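Local structure of cell envelope-related transcriptional attenuator domain-containing protein (Eubacterium siraeum, 4OBM) at residues 103-108 with 147-152; 159-162 with 166-169; 188-193 with 207-212. The protein probably acts in cell envelope biogenesis, as a LytR-CpsA-Psr family member whose relatives attach glycopolymers to the bacterial cell wall. All blocks are in the same frame, centred on the assembly; numbering follows the deposited sequence. Where two conformers were deposited one is given.

Interaction 1 of 3, residues 103-108 with 147-152; sequences STLTEL and QMYAYL
The Tyr149 side chain reaches across from helix 145-152 and overlaps two successive residues of helix 102-112, Leu105 at the far half of its ring and Thr106 at the root. Its CG stands anti to the backbone N (chi1 -173°), which carries the ring out between the two helices. Thr106 OG1 sits 3.5 Å from both CG and CD1 of Tyr149 and is almost as near to the benzylic CB. The two side chains cross at about a right angle. This oxygen does not depend on the ring for a polar partner: it is hydrogen-bonded to Lys102 O, one turn back in its own helix, and that bond helps to set its rotation. Leu105 approaches differently. Its CB lies near the plane of the ring, at the edge, with Leu105 CB 4.2 Å from Tyr149 CE1.

The pair of helices belongs to the helical layer packed against the mixed beta-sheet of the LytR-CpsA-Psr domain. The axes of the two short segments come within 9.7 Å of each other and run at 127°, and half of the chain between them is strand. The nearest CA atoms, those of Thr106 and Tyr149, are 6.2 Å apart, close enough for the threonine to meet the tyrosine near its backbone while the leucine meets the ring further out. Beside the ring, off its CD1/CE1 edge, the leucines extend the apolar seam with a looser touch, Leu105 CD2 to Leu152 CD2 at 4.5 Å. Leu152 also packs on Phe109, a turn further along helix 102-112, and on Val172 of helix 164-181. The Leu105 side chain comes to about 4 Å from a bound pentaethylene glycol, probably taken up from the crystallisation liquor.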
# COMPACT_ATOMS: atom_id res chain seq x y z
N SER A 103 -13.09 2.45 10.14
CA SER A 103 -14.30 1.74 9.74
C SER A 103 -14.18 1.05 8.36
O SER A 103 -14.48 -0.14 8.26
CB SER A 103 -15.48 2.71 9.75
OG SER A 103 -16.69 2.04 9.43
N THR A 104 -13.77 1.79 7.31
CA THR A 104 -13.72 1.21 5.95
C THR A 104 -12.57 0.19 5.79
O THR A 104 -12.80 -0.85 5.16
CB THR A 104 -13.74 2.29 4.85
OG1 THR A 104 -12.53 3.04 4.85
CG2 THR A 104 -14.94 3.22 4.95
N LEU A 105 -11.39 0.43 6.39
CA LEU A 105 -10.28 -0.53 6.34
C LEU A 105 -10.63 -1.86 7.08
O LEU A 105 -10.28 -2.93 6.59
CB LEU A 105 -8.97 0.07 6.93
CG LEU A 105 -7.67 -0.73 6.66
CD1 LEU A 105 -7.58 -1.27 5.19
CD2 LEU A 105 -6.43 0.08 7.00
N THR A 106 -11.31 -1.78 8.24
CA THR A 106 -11.70 -2.96 9.02
C THR A 106 -12.73 -3.77 8.22
O THR A 106 -12.65 -5.00 8.18
CB THR A 106 -12.23 -2.53 10.40
OG1 THR A 106 -11.25 -1.68 11.03
CG2 THR A 106 -12.56 -3.72 11.30
N GLU A 107 -13.67 -3.05 7.56
CA GLU A 107 -14.68 -3.65 6.72
C GLU A 107 -14.03 -4.33 5.52
O GLU A 107 -14.43 -5.46 5.20
CB GLU A 107 -15.72 -2.63 6.28
CG GLU A 107 -17.09 -3.29 6.25
CD GLU A 107 -18.19 -2.60 5.49
OE1 GLU A 107 -18.32 -1.36 5.61
OE2 GLU A 107 -18.95 -3.31 4.79
N LEU A 108 -13.00 -3.72 4.90
CA LEU A 108 -12.27 -4.36 3.79
C LEU A 108 -11.69 -5.69 4.25
O LEU A 108 -11.97 -6.70 3.62
CB LEU A 108 -11.17 -3.45 3.20
CG LEU A 108 -10.22 -4.07 2.14
CD1 LEU A 108 -10.87 -4.17 0.78
CD2 LEU A 108 -8.99 -3.24 1.98
N GLN A 147 -8.69 -7.29 15.04
CA GLN A 147 -7.38 -7.66 15.61
C GLN A 147 -6.29 -7.19 14.69
O GLN A 147 -5.27 -6.68 15.16
CB GLN A 147 -7.27 -9.18 15.81
CG GLN A 147 -8.31 -9.77 16.74
CD GLN A 147 -8.18 -11.27 16.89
OE1 GLN A 147 -7.89 -12.01 15.93
NE2 GLN A 147 -8.47 -11.76 18.08
N MSE A 148 -6.54 -7.38 13.37
CA MSE A 148 -5.66 -7.00 12.29
C MSE A 148 -5.45 -5.48 12.29
O MSE A 148 -4.30 -5.03 12.21
CB MSE A 148 -6.28 -7.48 10.98
CG MSE A 148 -5.53 -7.10 9.77
SE MSE A 148 -4.10 -8.30 9.46
CE MSE A 148 -3.95 -7.87 7.66
N TYR A 149 -6.55 -4.70 12.40
CA TYR A 149 -6.55 -3.23 12.44
C TYR A 149 -5.75 -2.71 13.67
O TYR A 149 -4.86 -1.89 13.49
CB TYR A 149 -7.99 -2.65 12.43
CG TYR A 149 -8.00 -1.15 12.29
CD1 TYR A 149 -7.96 -0.55 11.03
CD2 TYR A 149 -7.91 -0.32 13.40
CE1 TYR A 149 -7.85 0.83 10.89
CE2 TYR A 149 -7.78 1.06 13.28
CZ TYR A 149 -7.74 1.63 12.01
OH TYR A 149 -7.67 2.99 11.88
N ALA A 150 -6.06 -3.21 14.89
CA ALA A 150 -5.39 -2.83 16.15
C ALA A 150 -3.87 -3.09 16.12
O ALA A 150 -3.09 -2.23 16.54
CB ALA A 150 -6.02 -3.56 17.33
N TYR A 151 -3.46 -4.24 15.57
CA TYR A 151 -2.04 -4.60 15.42
C TYR A 151 -1.32 -3.60 14.48
O TYR A 151 -0.24 -3.13 14.79
CB TYR A 151 -1.90 -6.05 14.87
CG TYR A 151 -0.48 -6.62 14.81
CD1 TYR A 151 0.48 -6.25 15.75
CD2 TYR A 151 -0.14 -7.58 13.86
CE1 TYR A 151 1.77 -6.80 15.71
CE2 TYR A 151 1.14 -8.14 13.83
CZ TYR A 151 2.10 -7.74 14.75
OH TYR A 151 3.36 -8.26 14.72
N LEU A 152 -1.95 -3.30 13.36
CA LEU A 152 -1.44 -2.46 12.29
C LEU A 152 -1.28 -0.98 12.69
O LEU A 152 -0.41 -0.29 12.13
CB LEU A 152 -2.40 -2.58 11.11
CG LEU A 152 -1.87 -2.29 9.71
CD1 LEU A 152 -0.80 -3.29 9.28
CD2 LEU A 152 -3.02 -2.25 8.68

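Interaction 2 of 3, residues 159-162 with 166-169; sequences VKDE and CKLN
An Asx turn at the entrance to helix 164-181 is tied to the first turn of that same helix by a salt bridge between Asp161 and Lys167. Asp161 uses its two carboxylate oxygens for different tasks. OD1 accepts a hydrogen bond from the backbone N of Leu163, closing the turn just before the helix, while OD2 takes the lysine ammonium, with Lys167 NZ 2.9 Å from Asp161 OD2. The ammonium approaches on the syn lone pair of OD2, the side that faces the other oxygen, but it stays closer to OD2: Lys167 NZ is 3.8 Å from Asp161 OD1, so the bridge is gripped at one oxygen and is not bidentate.

The CA atoms of the two residues are 9.6 Å apart, and the lysine spans most of that gap. Its chain is extended beyond CG and crosses the aspartate at about a right angle, and CD also passes near the carboxylate (Lys167 CD to Asp161 OD2, 3.6 Å). On the loop side, the aspartate CG is turned anti to the backbone N (chi1 -162°), which swings the carboxylate toward the helix. The lysine side chain touches Ile232 as well, in a loop from a later part of the chain. With an alanine at Asp161, Lys167 NZ would probably be left without its counter-charge and Leu163 N without its side-chain acceptor, leaving the turn less firmly held.

Both residues are partly exposed, and solvent is likely to weaken the charge attraction. A negative carboxylate lying close to the N-terminal end of a helix should nonetheless be electrostatically suited to the helix dipole, and the nearby ammonium would probably help to keep Asp161 ionised.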
# COMPACT_ATOMS: atom_id res chain seq x y z
N VAL A 159 9.76 -0.66 20.21
CA VAL A 159 10.98 -0.73 19.40
C VAL A 159 11.50 0.70 19.17
O VAL A 159 10.70 1.60 18.90
CB VAL A 159 10.72 -1.48 18.05
CG1 VAL A 159 12.00 -1.67 17.25
CG2 VAL A 159 10.04 -2.83 18.27
N LYS A 160 12.83 0.91 19.24
CA LYS A 160 13.44 2.23 18.99
C LYS A 160 13.26 2.62 17.49
O LYS A 160 12.87 3.75 17.20
CB LYS A 160 14.94 2.23 19.41
CG LYS A 160 15.86 3.26 18.72
CD LYS A 160 15.87 4.63 19.39
CE LYS A 160 17.06 5.44 18.95
NZ LYS A 160 16.99 6.84 19.43
N ASP A 161 13.48 1.65 16.58
CA ASP A 161 13.37 1.77 15.12
C ASP A 161 12.19 2.66 14.68
O ASP A 161 11.02 2.26 14.78
CB ASP A 161 13.23 0.38 14.50
CG ASP A 161 13.52 0.29 13.01
OD1 ASP A 161 13.78 1.35 12.40
OD2 ASP A 161 13.52 -0.83 12.48
N GLU A 162 12.50 3.88 14.18
CA GLU A 162 11.46 4.82 13.73
C GLU A 162 10.70 4.29 12.50
O GLU A 162 9.56 4.69 12.29
CB GLU A 162 12.04 6.22 13.44
CG GLU A 162 11.26 7.32 14.16
CD GLU A 162 11.44 8.74 13.68
OE1 GLU A 162 10.43 9.49 13.62
OE2 GLU A 162 12.59 9.13 13.37
N CYS A 166 6.27 1.16 9.76
CA CYS A 166 6.28 1.06 8.29
C CYS A 166 6.59 -0.37 7.87
O CYS A 166 5.95 -0.89 6.96
CB CYS A 166 7.29 2.04 7.70
SG CYS A 166 6.83 3.78 7.89
N LYS A 167 7.61 -0.97 8.50
CA LYS A 167 8.09 -2.33 8.28
C LYS A 167 6.99 -3.32 8.62
O LYS A 167 6.74 -4.24 7.85
CB LYS A 167 9.37 -2.60 9.09
CG LYS A 167 10.59 -1.91 8.51
CD LYS A 167 11.74 -1.79 9.49
CE LYS A 167 12.93 -1.14 8.83
NZ LYS A 167 14.16 -1.23 9.66
N LEU A 168 6.29 -3.10 9.75
CA LEU A 168 5.18 -3.94 10.20
C LEU A 168 4.02 -3.83 9.23
O LEU A 168 3.51 -4.85 8.77
CB LEU A 168 4.75 -3.52 11.64
CG LEU A 168 3.83 -4.44 12.47
CD1 LEU A 168 2.36 -4.15 12.21
CD2 LEU A 168 4.24 -5.92 12.37
N ASN A 169 3.64 -2.59 8.86
CA ASN A 169 2.56 -2.36 7.92
C ASN A 169 2.87 -2.99 6.55
O ASN A 169 2.02 -3.71 6.01
CB ASN A 169 2.26 -0.87 7.81
CG ASN A 169 1.27 -0.38 8.85
OD1 ASN A 169 0.21 0.13 8.51
ND2 ASN A 169 1.56 -0.56 10.14

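Interaction 3 of 3, residues 188-193 with 207-212; sequences TLDEYI and SDYDAK
The Tyr209 ring carries Ile193 CG2 on one face and has Asp190 OD1 at its edge, close to its plane. The contact joins helix 186-199 to the short helix 206-210 at the edge of the central sheet of this LytR-CpsA-Psr family protein, the two being linked through the edge strand 201-202. The methyl stands almost exactly over the centre, 3.5 Å from Ile193 CG2 to the Tyr209 ring centroid and 6° off the normal, a well-formed CH-pi contact. A second branch of the isoleucine touches the side of the ring nearer the backbone, with Ile193 CG1 3.5 Å from Tyr209 CD1.

Tyr209 alone bridges the helices from the shorter one: with CG anti to the backbone N (chi1 168°), it reaches along the surface of helix 186-199 over one turn, from Ile193 to Leu189, whose CB lies 3.5 Å from Tyr209 OH. Leu189 also packs on Ile216 and Val217 of helix 213-220. Tetraethylene glycol and pentaethylene glycol molecules, probably from the crystallisation liquor, approach Ile193 and Leu189 respectively.

At the ring's far end the phenol donates a hydrogen bond to the exposed carboxylate of Asp190, which holds the ring's outer end in place. The carboxylate and ring planes are turned 66° from each other. Tyr209 OH lies 2.8 Å from Asp190 OD1, which it meets from above the carboxylate plane.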
# COMPACT_ATOMS: atom_id res chain seq x y z
N THR A 188 -15.10 -12.25 -7.39
CA THR A 188 -14.74 -11.93 -6.01
C THR A 188 -14.15 -10.52 -5.95
O THR A 188 -14.61 -9.69 -5.16
CB THR A 188 -13.77 -12.99 -5.47
OG1 THR A 188 -14.43 -14.26 -5.40
CG2 THR A 188 -13.24 -12.65 -4.10
N LEU A 189 -13.15 -10.23 -6.81
CA LEU A 189 -12.52 -8.92 -6.91
C LEU A 189 -13.55 -7.82 -7.22
O LEU A 189 -13.33 -6.67 -6.82
CB LEU A 189 -11.42 -8.91 -7.98
CG LEU A 189 -10.08 -9.52 -7.60
CD1 LEU A 189 -9.13 -9.49 -8.79
CD2 LEU A 189 -9.44 -8.81 -6.40
N ASP A 190 -14.66 -8.18 -7.94
CA ASP A 190 -15.76 -7.26 -8.27
C ASP A 190 -16.48 -6.81 -7.01
O ASP A 190 -16.99 -5.69 -6.98
CB ASP A 190 -16.78 -7.88 -9.24
CG ASP A 190 -16.36 -7.98 -10.69
OD1 ASP A 190 -15.47 -7.20 -11.11
OD2 ASP A 190 -16.90 -8.85 -11.40
N GLU A 191 -16.55 -7.69 -5.97
CA GLU A 191 -17.15 -7.34 -4.68
C GLU A 191 -16.22 -6.38 -3.93
O GLU A 191 -16.70 -5.49 -3.24
CB GLU A 191 -17.41 -8.58 -3.80
CG GLU A 191 -18.28 -9.68 -4.40
CD GLU A 191 -18.07 -11.08 -3.85
OE1 GLU A 191 -17.28 -11.25 -2.89
OE2 GLU A 191 -18.68 -12.03 -4.41
N TYR A 192 -14.91 -6.57 -4.04
CA TYR A 192 -13.96 -5.72 -3.32
C TYR A 192 -13.98 -4.30 -3.89
O TYR A 192 -14.19 -3.36 -3.14
CB TYR A 192 -12.53 -6.32 -3.31
CG TYR A 192 -12.42 -7.74 -2.77
CD1 TYR A 192 -13.36 -8.26 -1.88
CD2 TYR A 192 -11.35 -8.55 -3.13
CE1 TYR A 192 -13.29 -9.57 -1.44
CE2 TYR A 192 -11.25 -9.86 -2.66
CZ TYR A 192 -12.21 -10.36 -1.79
OH TYR A 192 -12.09 -11.64 -1.29
N ILE A 193 -13.87 -4.18 -5.22
CA ILE A 193 -13.90 -2.90 -5.90
C ILE A 193 -15.26 -2.20 -5.77
O ILE A 193 -15.29 -0.96 -5.71
CB ILE A 193 -13.45 -3.00 -7.38
CG1 ILE A 193 -12.89 -1.65 -7.87
CG2 ILE A 193 -14.53 -3.54 -8.31
CD1 ILE A 193 -11.57 -1.21 -7.15
N SER A 207 -14.05 2.56 -14.60
CA SER A 207 -13.27 2.46 -15.83
C SER A 207 -11.79 2.10 -15.55
O SER A 207 -11.18 1.38 -16.33
CB SER A 207 -13.37 3.75 -16.63
OG SER A 207 -13.01 4.88 -15.85
N ASP A 208 -11.23 2.59 -14.40
CA ASP A 208 -9.85 2.36 -13.94
C ASP A 208 -9.64 0.90 -13.58
O ASP A 208 -8.65 0.30 -13.99
CB ASP A 208 -9.50 3.24 -12.73
CG ASP A 208 -9.65 4.72 -13.00
OD1 ASP A 208 -9.16 5.18 -14.04
OD2 ASP A 208 -10.28 5.41 -12.17
N TYR A 209 -10.59 0.34 -12.81
CA TYR A 209 -10.59 -1.07 -12.43
C TYR A 209 -10.78 -1.98 -13.67
O TYR A 209 -10.02 -2.93 -13.82
CB TYR A 209 -11.68 -1.35 -11.37
CG TYR A 209 -11.95 -2.83 -11.13
CD1 TYR A 209 -11.17 -3.57 -10.25
CD2 TYR A 209 -13.03 -3.46 -11.75
CE1 TYR A 209 -11.45 -4.92 -10.00
CE2 TYR A 209 -13.31 -4.81 -11.52
CZ TYR A 209 -12.53 -5.52 -10.62
OH TYR A 209 -12.81 -6.85 -10.39
N ASP A 210 -11.79 -1.68 -14.56
CA ASP A 210 -12.12 -2.46 -15.75
C ASP A 210 -10.98 -2.56 -16.78
O ASP A 210 -10.97 -3.49 -17.59
CB ASP A 210 -13.35 -1.86 -16.46
CG ASP A 210 -14.66 -1.98 -15.70
OD1 ASP A 210 -14.65 -2.56 -14.57
OD2 ASP A 210 -15.68 -1.48 -16.20
N ALA A 211 -10.07 -1.60 -16.77
CA ALA A 211 -8.94 -1.57 -17.68
C ALA A 211 -7.75 -2.37 -17.13
O ALA A 211 -6.85 -2.73 -17.90
CB ALA A 211 -8.53 -0.12 -17.94
N LYS A 212 -7.79 -2.70 -15.81
CA LYS A 212 -6.68 -3.38 -15.12
C LYS A 212 -7.00 -4.77 -14.59
O LYS A 212 -6.08 -5.59 -14.54
CB LYS A 212 -6.17 -2.51 -13.94
CG LYS A 212 -5.64 -1.13 -14.35
CD LYS A 212 -4.28 -1.15 -15.06
CE LYS A 212 -4.27 -0.20 -16.24
NZ LYS A 212 -3.07 0.67 -16.25

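Overall arrangement
The three contacts follow one another along the chain without interleaving. Interactions 1 and 2, centred 18 Å apart, join directly: Leu152 O accepts a probable hydrogen bond from Asn169 ND2 at 2.8 Å, and Leu168 packs on Tyr151, so helix 145-152 is clasped to helix 164-181. Interaction 3 has its centre 21 Å from that of interaction 1, their nearest atoms about 5 Å apart. It lies across the chain's centre from interaction 2, with centres 32 Å apart. Pentaethylene glycol, probably from the crystallisation liquor, lies near Leu105 and Leu189 and weakly bonded to Asn169 OD1; such molecules often mark pockets, and relatives bind polyprenyl lipids in one, but a like role here is only inferred.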